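Local coordinates for protein elastinolytic metalloprotease (Pseudoalteromonas sp. CF6-2, PDB 6IK4) that probably acts as a zinc-dependent M23-family metalloendopeptidase that cleaves elastin and the peptidoglycan of Gram-positive bacteria, at residues A[15-21]-A[32-38]; A[59-65]-A[77-83]; A[99-103]-A[116-120]. One frame throughout, in Å; residues are numbered along the deposited sequence. Where two conformers were deposited one is given.

Contact 1 (A[15-21]-A[32-38]). With ZN (zinc ion), chain B.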
loop_
_atom_site.group_PDB
_atom_site.type_symbol
_atom_site.label_atom_id
_atom_site.label_comp_id
_atom_site.label_asym_id
_atom_site.label_seq_id
_atom_site.Cartn_x
_atom_site.Cartn_y
_atom_site.Cartn_z
ATOM N N TRP A 15 -7.392 -4.792 7.802
ATOM C CA TRP A 15 -7.906 -4.433 6.491
ATOM C C TRP A 15 -7.794 -5.673 5.608
ATOM O O TRP A 15 -7.476 -6.771 6.090
ATOM C CB TRP A 15 -7.136 -3.261 5.879
ATOM C CG TRP A 15 -7.324 -1.902 6.506
ATOM C CD1 TRP A 15 -7.830 -1.609 7.742
ATOM C CD2 TRP A 15 -6.976 -0.649 5.904
ATOM N NE1 TRP A 15 -7.812 -0.237 7.948
ATOM C CE2 TRP A 15 -7.297 0.369 6.830
ATOM C CE3 TRP A 15 -6.424 -0.294 4.669
ATOM C CZ2 TRP A 15 -7.085 1.718 6.555
ATOM C CZ3 TRP A 15 -6.206 1.045 4.397
ATOM C CH2 TRP A 15 -6.544 2.039 5.337
ATOM N N TYR A 16 -8.046 -5.490 4.310
ATOM C CA TYR A 16 -7.950 -6.554 3.317
ATOM C C TYR A 16 -6.926 -6.182 2.258
ATOM O O TYR A 16 -6.795 -5.013 1.892
ATOM C CB TYR A 16 -9.280 -6.804 2.609
ATOM C CG TYR A 16 -10.425 -7.111 3.534
ATOM C CD1 TYR A 16 -10.670 -8.415 3.956
ATOM C CD2 TYR A 16 -11.284 -6.108 3.958
ATOM C CE1 TYR A 16 -11.741 -8.705 4.801
ATOM C CE2 TYR A 16 -12.361 -6.390 4.795
ATOM C CZ TYR A 16 -12.577 -7.681 5.211
ATOM O OH TYR A 16 -13.644 -7.958 6.040
ATOM N N SER A 17 -6.233 -7.193 1.738
ATOM C CA SER A 17 -5.294 -7.005 0.646
ATOM C C SER A 17 -5.657 -7.910 -0.519
ATOM O O SER A 17 -6.098 -9.048 -0.322
ATOM C CB SER A 17 -3.847 -7.307 1.076
ATOM O OG SER A 17 -2.948 -7.105 -0.017
ATOM N N GLY A 18 -5.441 -7.405 -1.733
ATOM C CA GLY A 18 -5.425 -8.233 -2.920
ATOM C C GLY A 18 -4.045 -8.807 -3.162
ATOM O O GLY A 18 -3.133 -8.681 -2.341
ATOM N N GLY A 19 -3.899 -9.468 -4.318
ATOM C CA GLY A 19 -2.625 -10.055 -4.672
ATOM C C GLY A 19 -1.605 -9.031 -5.137
ATOM O O GLY A 19 -1.932 -7.917 -5.560
ATOM N N ALA A 20 -0.337 -9.444 -5.091
ATOM C CA ALA A 20 0.746 -8.568 -5.517
ATOM C C ALA A 20 0.694 -8.337 -7.022
ATOM O O ALA A 20 0.357 -9.238 -7.798
ATOM C CB ALA A 20 2.099 -9.164 -5.112
ATOM N N HIS A 21 1.009 -7.106 -7.429
ATOM C CA HIS A 21 1.006 -6.732 -8.835
ATOM C C HIS A 21 2.034 -5.637 -9.057
ATOM O O HIS A 21 2.518 -5.007 -8.114
ATOM C CB HIS A 21 -0.390 -6.274 -9.308
ATOM C CG HIS A 21 -1.026 -5.232 -8.431
ATOM N ND1 HIS A 21 -1.550 -5.527 -7.188
ATOM C CD2 HIS A 21 -1.237 -3.906 -8.621
ATOM C CE1 HIS A 21 -2.055 -4.430 -6.651
ATOM N NE2 HIS A 21 -1.875 -3.430 -7.500
ATOM N N SER A 32 3.411 -4.053 -5.721
ATOM C CA SER A 32 2.289 -3.287 -5.210
ATOM C C SER A 32 1.202 -4.197 -4.643
ATOM O O SER A 32 1.053 -5.350 -5.055
ATOM C CB SER A 32 1.686 -2.405 -6.318
ATOM O OG SER A 32 2.668 -1.551 -6.894
ATOM N N LEU A 33 0.433 -3.641 -3.706
ATOM C CA LEU A 33 -0.733 -4.283 -3.109
ATOM C C LEU A 33 -1.856 -3.265 -3.046
ATOM O O LEU A 33 -1.606 -2.079 -2.822
ATOM C CB LEU A 33 -0.428 -4.798 -1.688
ATOM C CG LEU A 33 0.618 -5.908 -1.587
ATOM C CD1 LEU A 33 1.188 -5.967 -0.170
ATOM C CD2 LEU A 33 0.004 -7.259 -1.978
ATOM N N ASP A 34 -3.093 -3.722 -3.245
ATOM C CA ASP A 34 -4.268 -2.877 -3.059
ATOM C C ASP A 34 -4.899 -3.208 -1.707
ATOM O O ASP A 34 -5.289 -4.355 -1.470
ATOM C CB ASP A 34 -5.271 -3.077 -4.197
ATOM C CG ASP A 34 -4.708 -2.648 -5.538
ATOM O OD1 ASP A 34 -3.785 -1.819 -5.543
ATOM O OD2 ASP A 34 -5.189 -3.125 -6.584
ATOM N N PHE A 35 -4.967 -2.214 -0.815
ATOM C CA PHE A 35 -5.524 -2.369 0.528
ATOM C C PHE A 35 -6.855 -1.635 0.644
ATOM O O PHE A 35 -6.988 -0.509 0.153
ATOM C CB PHE A 35 -4.605 -1.779 1.604
ATOM C CG PHE A 35 -3.278 -2.465 1.755
ATOM C CD1 PHE A 35 -3.184 -3.845 1.810
ATOM C CD2 PHE A 35 -2.126 -1.712 1.864
ATOM C CE1 PHE A 35 -1.965 -4.464 1.980
ATOM C CE2 PHE A 35 -0.894 -2.316 2.020
ATOM C CZ PHE A 35 -0.807 -3.694 2.085
ATOM N N ASN A 36 -7.819 -2.235 1.348
ATOM C CA ASN A 36 -9.034 -1.498 1.693
ATOM C C ASN A 36 -9.611 -2.068 2.983
ATOM O O ASN A 36 -9.381 -3.232 3.314
ATOM C CB ASN A 36 -10.060 -1.538 0.552
ATOM C CG ASN A 36 -10.890 -2.824 0.539
ATOM O OD1 ASN A 36 -11.966 -2.887 1.134
ATOM N ND2 ASN A 36 -10.396 -3.851 -0.153
ATOM N N ASN A 37 -10.356 -1.243 3.723
ATOM C CA ASN A 37 -10.884 -1.697 5.005
ATOM C C ASN A 37 -12.331 -2.159 4.922
ATOM O O ASN A 37 -12.966 -2.344 5.963
ATOM C CB ASN A 37 -10.747 -0.601 6.071
ATOM C CG ASN A 37 -11.797 0.492 5.943
ATOM O OD1 ASN A 37 -12.393 0.696 4.880
ATOM N ND2 ASN A 37 -12.015 1.225 7.042
ATOM N N GLY A 38 -12.875 -2.329 3.718
ATOM C CA GLY A 38 -14.240 -2.809 3.603
ATOM C C GLY A 38 -15.314 -1.778 3.880
ATOM O O GLY A 38 -16.444 -2.151 4.220
HETATM ZN ZN ZN B . -2.905 -1.606 -7.356
HETATM O O HOH W 1 -3.852 -6.090 -4.715
#
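His-21 and Asp-34, one from each segment, bind the same zinc ion, through His-21 NE2 at 2.1 Å and Asp-34 OD1 at 2.0 Å from the metal. The imidazole and carboxylate planes stand 63° apart. His-21 CG sits between its backbone N and carbonyl carbon (chi1 51°), which swings the ring back over its own chain: ND1 donates to Gly-19 O, 2.9 Å away and in the ring plane, fixing the ring's rotation and leaving NE2 for zinc. Ser-32 CB lies over one face of this imidazole. A water takes Asp-34 N and gives to Gly-19 O, filling the step where the register slips by one residue between the Ser-17/Phe-35 and His-21/Ser-32 pairs. At the other end the Trp-15 indole receives Asn-37 CB on its face, 3.4 Å from the centroid of the five-membered ring, while Phe-35 CB meets its edge at CE3. Ser-17 OG lies against Phe-35 CE1 and Leu-33 CD2 and donates to Gly-18 O. Backbone bonds link Tyr-16 with Asn-36 in both directions, and Asn-36 OD1 closes an Asx turn on Gly-38 N. With His-120 as third protein ligand, this is the His-Asp-His zinc site of M23 peptidases.

Contact 2 (A[59-65]-A[77-83])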
loop_
_atom_site.group_PDB
_atom_site.type_symbol
_atom_site.label_atom_id
_atom_site.label_comp_id
_atom_site.label_asym_id
_atom_site.label_seq_id
_atom_site.Cartn_x
_atom_site.Cartn_y
_atom_site.Cartn_z
ATOM N N ARG A 59 5.077 14.718 -2.909
ATOM C CA ARG A 59 3.667 14.795 -3.296
ATOM C C ARG A 59 3.603 15.012 -4.799
ATOM O O ARG A 59 3.951 16.090 -5.290
ATOM C CB ARG A 59 2.932 15.914 -2.554
ATOM C CG ARG A 59 1.468 16.107 -3.003
ATOM C CD ARG A 59 0.860 17.390 -2.432
ATOM N NE ARG A 59 -0.469 17.686 -2.979
ATOM C CZ ARG A 59 -0.698 18.200 -4.188
ATOM N NH1 ARG A 59 0.312 18.473 -5.000
ATOM N NH2 ARG A 59 -1.942 18.438 -4.590
ATOM N N PHE A 60 3.159 13.988 -5.533
ATOM C CA PHE A 60 3.156 14.090 -6.988
ATOM C C PHE A 60 1.909 14.786 -7.508
ATOM O O PHE A 60 1.952 15.417 -8.567
ATOM C CB PHE A 60 3.289 12.704 -7.617
ATOM C CG PHE A 60 4.617 12.044 -7.356
ATOM C CD1 PHE A 60 5.745 12.439 -8.049
ATOM C CD2 PHE A 60 4.736 11.025 -6.418
ATOM C CE1 PHE A 60 6.976 11.843 -7.815
ATOM C CE2 PHE A 60 5.964 10.419 -6.183
ATOM C CZ PHE A 60 7.086 10.833 -6.886
ATOM N N SER A 61 0.807 14.695 -6.777
ATOM C CA SER A 61 -0.489 15.205 -7.207
ATOM C C SER A 61 -1.399 15.127 -5.996
ATOM O O SER A 61 -0.981 14.692 -4.920
ATOM C CB SER A 61 -1.048 14.398 -8.373
ATOM O OG SER A 61 -1.395 13.093 -7.926
ATOM N N SER A 62 -2.658 15.525 -6.174
ATOM C CA SER A 62 -3.576 15.435 -5.046
ATOM C C SER A 62 -3.939 13.995 -4.687
ATOM O O SER A 62 -4.583 13.782 -3.656
ATOM C CB SER A 62 -4.852 16.228 -5.340
ATOM O OG SER A 62 -5.664 15.527 -6.266
ATOM N N CYS A 63 -3.571 13.007 -5.507
ATOM C CA CYS A 63 -3.967 11.624 -5.249
ATOM C C CYS A 63 -2.770 10.677 -5.167
ATOM O O CYS A 63 -2.945 9.457 -5.251
ATOM C CB CYS A 63 -4.964 11.141 -6.311
ATOM S SG CYS A 63 -4.313 10.949 -7.990
ATOM N N ASN A 64 -1.561 11.204 -4.966
ATOM C CA ASN A 64 -0.356 10.395 -5.147
ATOM C C ASN A 64 0.762 10.971 -4.288
ATOM O O ASN A 64 1.243 12.081 -4.546
ATOM C CB ASN A 64 0.032 10.359 -6.623
ATOM C CG ASN A 64 1.205 9.441 -6.902
ATOM O OD1 ASN A 64 1.599 8.637 -6.057
ATOM N ND2 ASN A 64 1.748 9.531 -8.111
ATOM N N ILE A 65 1.176 10.222 -3.266
ATOM C CA ILE A 65 2.161 10.705 -2.304
ATOM C C ILE A 65 3.125 9.568 -1.976
ATOM O O ILE A 65 2.767 8.389 -2.051
ATOM C CB ILE A 65 1.474 11.247 -1.029
ATOM C CG1 ILE A 65 2.438 12.083 -0.188
ATOM C CG2 ILE A 65 0.885 10.101 -0.197
ATOM C CD1 ILE A 65 1.774 12.733 1.003
ATOM N N TYR A 77 1.805 5.715 -2.302
ATOM C CA TYR A 77 0.391 5.578 -1.966
ATOM C C TYR A 77 -0.408 6.289 -3.048
ATOM O O TYR A 77 -0.347 7.517 -3.142
ATOM C CB TYR A 77 0.083 6.192 -0.590
ATOM C CG TYR A 77 0.981 5.666 0.516
ATOM C CD1 TYR A 77 2.304 6.112 0.646
ATOM C CD2 TYR A 77 0.517 4.714 1.417
ATOM C CE1 TYR A 77 3.137 5.612 1.645
ATOM C CE2 TYR A 77 1.341 4.216 2.421
ATOM C CZ TYR A 77 2.650 4.653 2.523
ATOM O OH TYR A 77 3.472 4.147 3.519
ATOM N N TYR A 78 -1.187 5.535 -3.826
ATOM C CA TYR A 78 -1.935 6.084 -4.947
ATOM C C TYR A 78 -3.432 5.825 -4.748
ATOM O O TYR A 78 -3.832 4.960 -3.961
ATOM C CB TYR A 78 -1.431 5.499 -6.291
ATOM C CG TYR A 78 -2.059 6.160 -7.502
ATOM C CD1 TYR A 78 -1.828 7.504 -7.780
ATOM C CD2 TYR A 78 -2.908 5.456 -8.345
ATOM C CE1 TYR A 78 -2.420 8.128 -8.883
ATOM C CE2 TYR A 78 -3.499 6.071 -9.448
ATOM C CZ TYR A 78 -3.253 7.407 -9.704
ATOM O OH TYR A 78 -3.848 8.022 -10.801
ATOM N N HIS A 79 -4.253 6.629 -5.445
ATOM C CA HIS A 79 -5.714 6.713 -5.253
ATOM C C HIS A 79 -6.083 7.450 -3.963
ATOM O O HIS A 79 -7.058 7.092 -3.302
ATOM C CB HIS A 79 -6.402 5.340 -5.264
ATOM C CG HIS A 79 -6.098 4.493 -6.457
ATOM N ND1 HIS A 79 -6.255 4.938 -7.752
ATOM C CD2 HIS A 79 -5.696 3.201 -6.546
ATOM C CE1 HIS A 79 -5.943 3.961 -8.589
ATOM N NE2 HIS A 79 -5.597 2.898 -7.883
ATOM N N MET A 80 -5.337 8.502 -3.621
ATOM C CA MET A 80 -5.481 9.183 -2.341
ATOM C C MET A 80 -6.341 10.440 -2.461
ATOM O O MET A 80 -6.590 10.963 -3.552
ATOM C CB MET A 80 -4.101 9.572 -1.779
ATOM C CG MET A 80 -3.150 8.397 -1.544
ATOM S SD MET A 80 -3.788 7.333 -0.238
ATOM C CE MET A 80 -3.623 8.366 1.214
ATOM N N SER A 81 -6.761 10.944 -1.297
ATOM C CA SER A 81 -7.413 12.243 -1.187
ATOM C C SER A 81 -7.038 12.863 0.154
ATOM O O SER A 81 -6.449 12.211 1.023
ATOM C CB SER A 81 -8.934 12.119 -1.325
ATOM O OG SER A 81 -9.500 11.534 -0.162
ATOM N N ASN A 82 -7.378 14.142 0.313
ATOM C CA ASN A 82 -7.153 14.858 1.574
ATOM C C ASN A 82 -5.712 14.720 2.052
ATOM O O ASN A 82 -5.456 14.481 3.236
ATOM C CB ASN A 82 -8.099 14.372 2.672
ATOM C CG ASN A 82 -9.556 14.463 2.271
ATOM O OD1 ASN A 82 -10.153 13.485 1.815
ATOM N ND2 ASN A 82 -10.137 15.645 2.438
ATOM N N LEU A 83 -4.764 14.853 1.127
ATOM C CA LEU A 83 -3.359 14.675 1.481
ATOM C C LEU A 83 -2.925 15.755 2.466
ATOM O O LEU A 83 -3.336 16.909 2.361
ATOM C CB LEU A 83 -2.486 14.710 0.225
ATOM C CG LEU A 83 -2.574 13.499 -0.717
ATOM C CD1 LEU A 83 -1.598 13.652 -1.873
ATOM C CD2 LEU A 83 -2.331 12.179 0.043
HETATM O O HOH W 2 -5.129 15.538 -1.749
#
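Cys-63 and Tyr-78 meet in the closely packed part of this contact, where Cys-63 SG lies obliquely beside the phenol, 3.5 Å from Tyr-78 CE1. Asn-64 CB touches the same ring at its edge, 3.6 Å from Tyr-78 CD1, with the amide almost perpendicular to the ring and its OD1 bonded to Asn-76 ND2. Tyr-78 CG is anti to the backbone N (chi1 -173°), which lays the ring along Cys-63 and Asn-64; its hydroxyl continues to Gly-111 O, and Cys-63 is tied to Cys-109 by a disulfide. On the other face of the hairpin, Ile-65 CG2 packs between Tyr-77 CB and Leu-83 CD2, the latter 3.8 Å away. Leu-83 CD1 presses on the turn, 3.3 Å from Ser-61 O and also against Ser-62 O. Two backbone bonds join Ile-65 and Tyr-77. The strand is then interrupted at His-79, and Met-80 N donates to Cys-63 O at 3.0 Å from above the carbonyl plane.

The looser side lies at the rim. Arg-59 CG only brushes Leu-83 CD1 at 4.1 Å, and beside Ser-62 a water bridges the two segments, giving to Ser-62 O and accepting from Leu-83 N. The type I turn from Ser-61 to Asn-64 has its own brace, an ST turn in which Cys-63 N donates to Ser-61 OG, which also bonds Glu-110. The contact joins this turn, leading in from strand 55-61, to the open end of the antiparallel hairpin 64-68/73-81, whose interruption carries His-79, a predicted proton donor/acceptor beside the M23 zinc site.

Contact 3 (A[99-103]-A[116-120]). With ZN (zinc ion), chain B.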
loop_
_atom_site.group_PDB
_atom_site.type_symbol
_atom_site.label_atom_id
_atom_site.label_comp_id
_atom_site.label_asym_id
_atom_site.label_seq_id
_atom_site.Cartn_x
_atom_site.Cartn_y
_atom_site.Cartn_z
ATOM N N ARG A 99 -6.594 10.250 3.096
ATOM C CA ARG A 99 -7.542 9.148 2.938
ATOM C C ARG A 99 -7.325 8.505 1.578
ATOM O O ARG A 99 -6.801 9.137 0.662
ATOM C CB ARG A 99 -8.995 9.637 3.048
ATOM C CG ARG A 99 -9.377 10.171 4.411
ATOM C CD ARG A 99 -10.747 10.860 4.400
ATOM N NE ARG A 99 -11.823 9.990 3.928
ATOM C CZ ARG A 99 -13.084 10.391 3.740
ATOM N NH1 ARG A 99 -13.435 11.650 3.991
ATOM N NH2 ARG A 99 -14.001 9.531 3.312
ATOM N N TYR A 100 -7.729 7.241 1.426
ATOM C CA TYR A 100 -7.869 6.785 0.053
ATOM C C TYR A 100 -9.223 7.260 -0.439
ATOM O O TYR A 100 -10.171 7.378 0.340
ATOM C CB TYR A 100 -7.660 5.273 -0.141
ATOM C CG TYR A 100 -8.538 4.240 0.540
ATOM C CD1 TYR A 100 -9.842 3.986 0.112
ATOM C CD2 TYR A 100 -8.006 3.420 1.532
ATOM C CE1 TYR A 100 -10.617 2.994 0.719
ATOM C CE2 TYR A 100 -8.760 2.429 2.131
ATOM C CZ TYR A 100 -10.058 2.216 1.718
ATOM O OH TYR A 100 -10.796 1.227 2.330
ATOM N N ALA A 101 -9.269 7.622 -1.716
ATOM C CA ALA A 101 -10.356 8.433 -2.243
ATOM C C ALA A 101 -11.668 7.662 -2.252
ATOM O O ALA A 101 -11.714 6.492 -2.633
ATOM C CB ALA A 101 -10.021 8.892 -3.657
ATOM N N ASN A 102 -12.739 8.332 -1.830
ATOM C CA ASN A 102 -14.083 7.777 -1.928
ATOM C C ASN A 102 -14.819 8.265 -3.172
ATOM O O ASN A 102 -16.009 7.971 -3.333
ATOM C CB ASN A 102 -14.878 8.094 -0.654
ATOM C CG ASN A 102 -15.495 9.499 -0.656
ATOM O OD1 ASN A 102 -15.074 10.388 -1.397
ATOM N ND2 ASN A 102 -16.495 9.692 0.189
ATOM N N SER A 103 -14.142 8.985 -4.065
ATOM C CA SER A 103 -14.742 9.388 -5.328
ATOM C C SER A 103 -13.870 8.918 -6.486
ATOM O O SER A 103 -12.638 8.942 -6.410
ATOM C CB SER A 103 -14.973 10.908 -5.385
ATOM O OG SER A 103 -13.797 11.602 -5.735
ATOM N N GLY A 116 -13.192 0.180 -7.143
ATOM C CA GLY A 116 -13.743 0.663 -5.897
ATOM C C GLY A 116 -12.654 1.261 -5.030
ATOM O O GLY A 116 -11.459 1.094 -5.293
ATOM N N PRO A 117 -13.048 1.980 -3.981
ATOM C CA PRO A 117 -12.053 2.665 -3.133
ATOM C C PRO A 117 -11.029 1.699 -2.544
ATOM O O PRO A 117 -11.374 0.627 -2.027
ATOM C CB PRO A 117 -12.910 3.309 -2.036
ATOM C CG PRO A 117 -14.278 3.454 -2.650
ATOM C CD PRO A 117 -14.433 2.285 -3.589
ATOM N N HIS A 118 -9.758 2.100 -2.624
ATOM C CA HIS A 118 -8.638 1.384 -2.029
ATOM C C HIS A 118 -7.411 2.272 -2.180
ATOM O O HIS A 118 -7.418 3.240 -2.943
ATOM C CB HIS A 118 -8.403 0.031 -2.702
ATOM C CG HIS A 118 -7.914 0.142 -4.115
ATOM N ND1 HIS A 118 -8.761 0.368 -5.181
ATOM C CD2 HIS A 118 -6.670 0.046 -4.638
ATOM C CE1 HIS A 118 -8.057 0.407 -6.299
ATOM N NE2 HIS A 118 -6.785 0.216 -5.997
ATOM N N VAL A 119 -6.345 1.930 -1.467
ATOM C CA VAL A 119 -5.037 2.539 -1.722
ATOM C C VAL A 119 -4.177 1.534 -2.478
ATOM O O VAL A 119 -4.138 0.348 -2.130
ATOM C CB VAL A 119 -4.354 3.000 -0.420
ATOM C CG1 VAL A 119 -4.223 1.853 0.584
ATOM C CG2 VAL A 119 -2.968 3.596 -0.733
ATOM N N HIS A 120 -3.546 1.998 -3.554
ATOM C CA HIS A 120 -2.557 1.240 -4.305
ATOM C C HIS A 120 -1.213 1.531 -3.655
ATOM O O HIS A 120 -0.713 2.653 -3.743
ATOM C CB HIS A 120 -2.599 1.667 -5.777
ATOM C CG HIS A 120 -1.481 1.136 -6.626
ATOM N ND1 HIS A 120 -1.512 -0.114 -7.203
ATOM C CD2 HIS A 120 -0.335 1.717 -7.052
ATOM C CE1 HIS A 120 -0.422 -0.290 -7.930
ATOM N NE2 HIS A 120 0.311 0.807 -7.854
HETATM ZN ZN ZN B . -2.905 -1.606 -7.356
HETATM O O HOH W 3 -9.655 5.106 -3.725
#
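Tyr-100 lays its ring against the backbone of Pro-117, His-118 and Val-119, and this packing makes up most of the contact. One ring face receives His-118 CA, 3.6 Å above the plane and offset toward the rim, while Tyr-100 CD1 comes within 3.3 Å of His-118 N. CG between the backbone N and carbonyl carbon (chi1 61°) places the ring over the backbone of residues 117-119. Apolar contacts flank it: Pro-117 CB approaches Tyr-100 CE1 at 3.6 Å, and Val-119 CB meets Tyr-100 CB at 4.0 Å. Tyr-100 OH hydrogen-bonds Asn-37 N, just past strand 32-36. An alanine in place of Tyr-100 would probably open a gap beside the Pro-117 to Val-119 backbone and deprive Asn-37 N of its hydroxyl partner.

Polar links between the segments run through water: one molecule, 2.7 Å from Ala-101 O, accepts from His-118 N. Within 116-120, His-118 ND1 donates to Gly-116 O at 2.8 Å, nearly straight (164°) and close to the imidazole plane, which orients the imidazole.

Metal binding falls to His-120. Its chi1 of 170° carries the ring out to the metal, with His-120 ND1 2.0 Å from zinc; NE2 is held by Asn-23 OD1 as a second-shell partner. The His-118/Val-119/His-120 sequence is the HxH motif of M23 peptidases, pairing a predicted proton donor/acceptor with a zinc ligand.

Overall arrangement
From the N terminus, contact 1 comes first: strand 32-36 returns beside 14-17, closing a loop of ten residues without helix or strand. Contact 2 follows at the open end of hairpin 64-68/73-81, closing an eleven-residue connection, seven of them strand, and contact 3 closes last, across a connection containing the short helix 104-107. The three are in series, so none nests or crosses. In space they join in one antiparallel sheet: strand 119-125 runs between 32-36 and 73-81, which in turn pairs with 96-100. Contacts 1 and 3 share the zinc and touch directly, as do contacts 2 and 3; the centres of contacts 1 and 2 are about 17 Å apart.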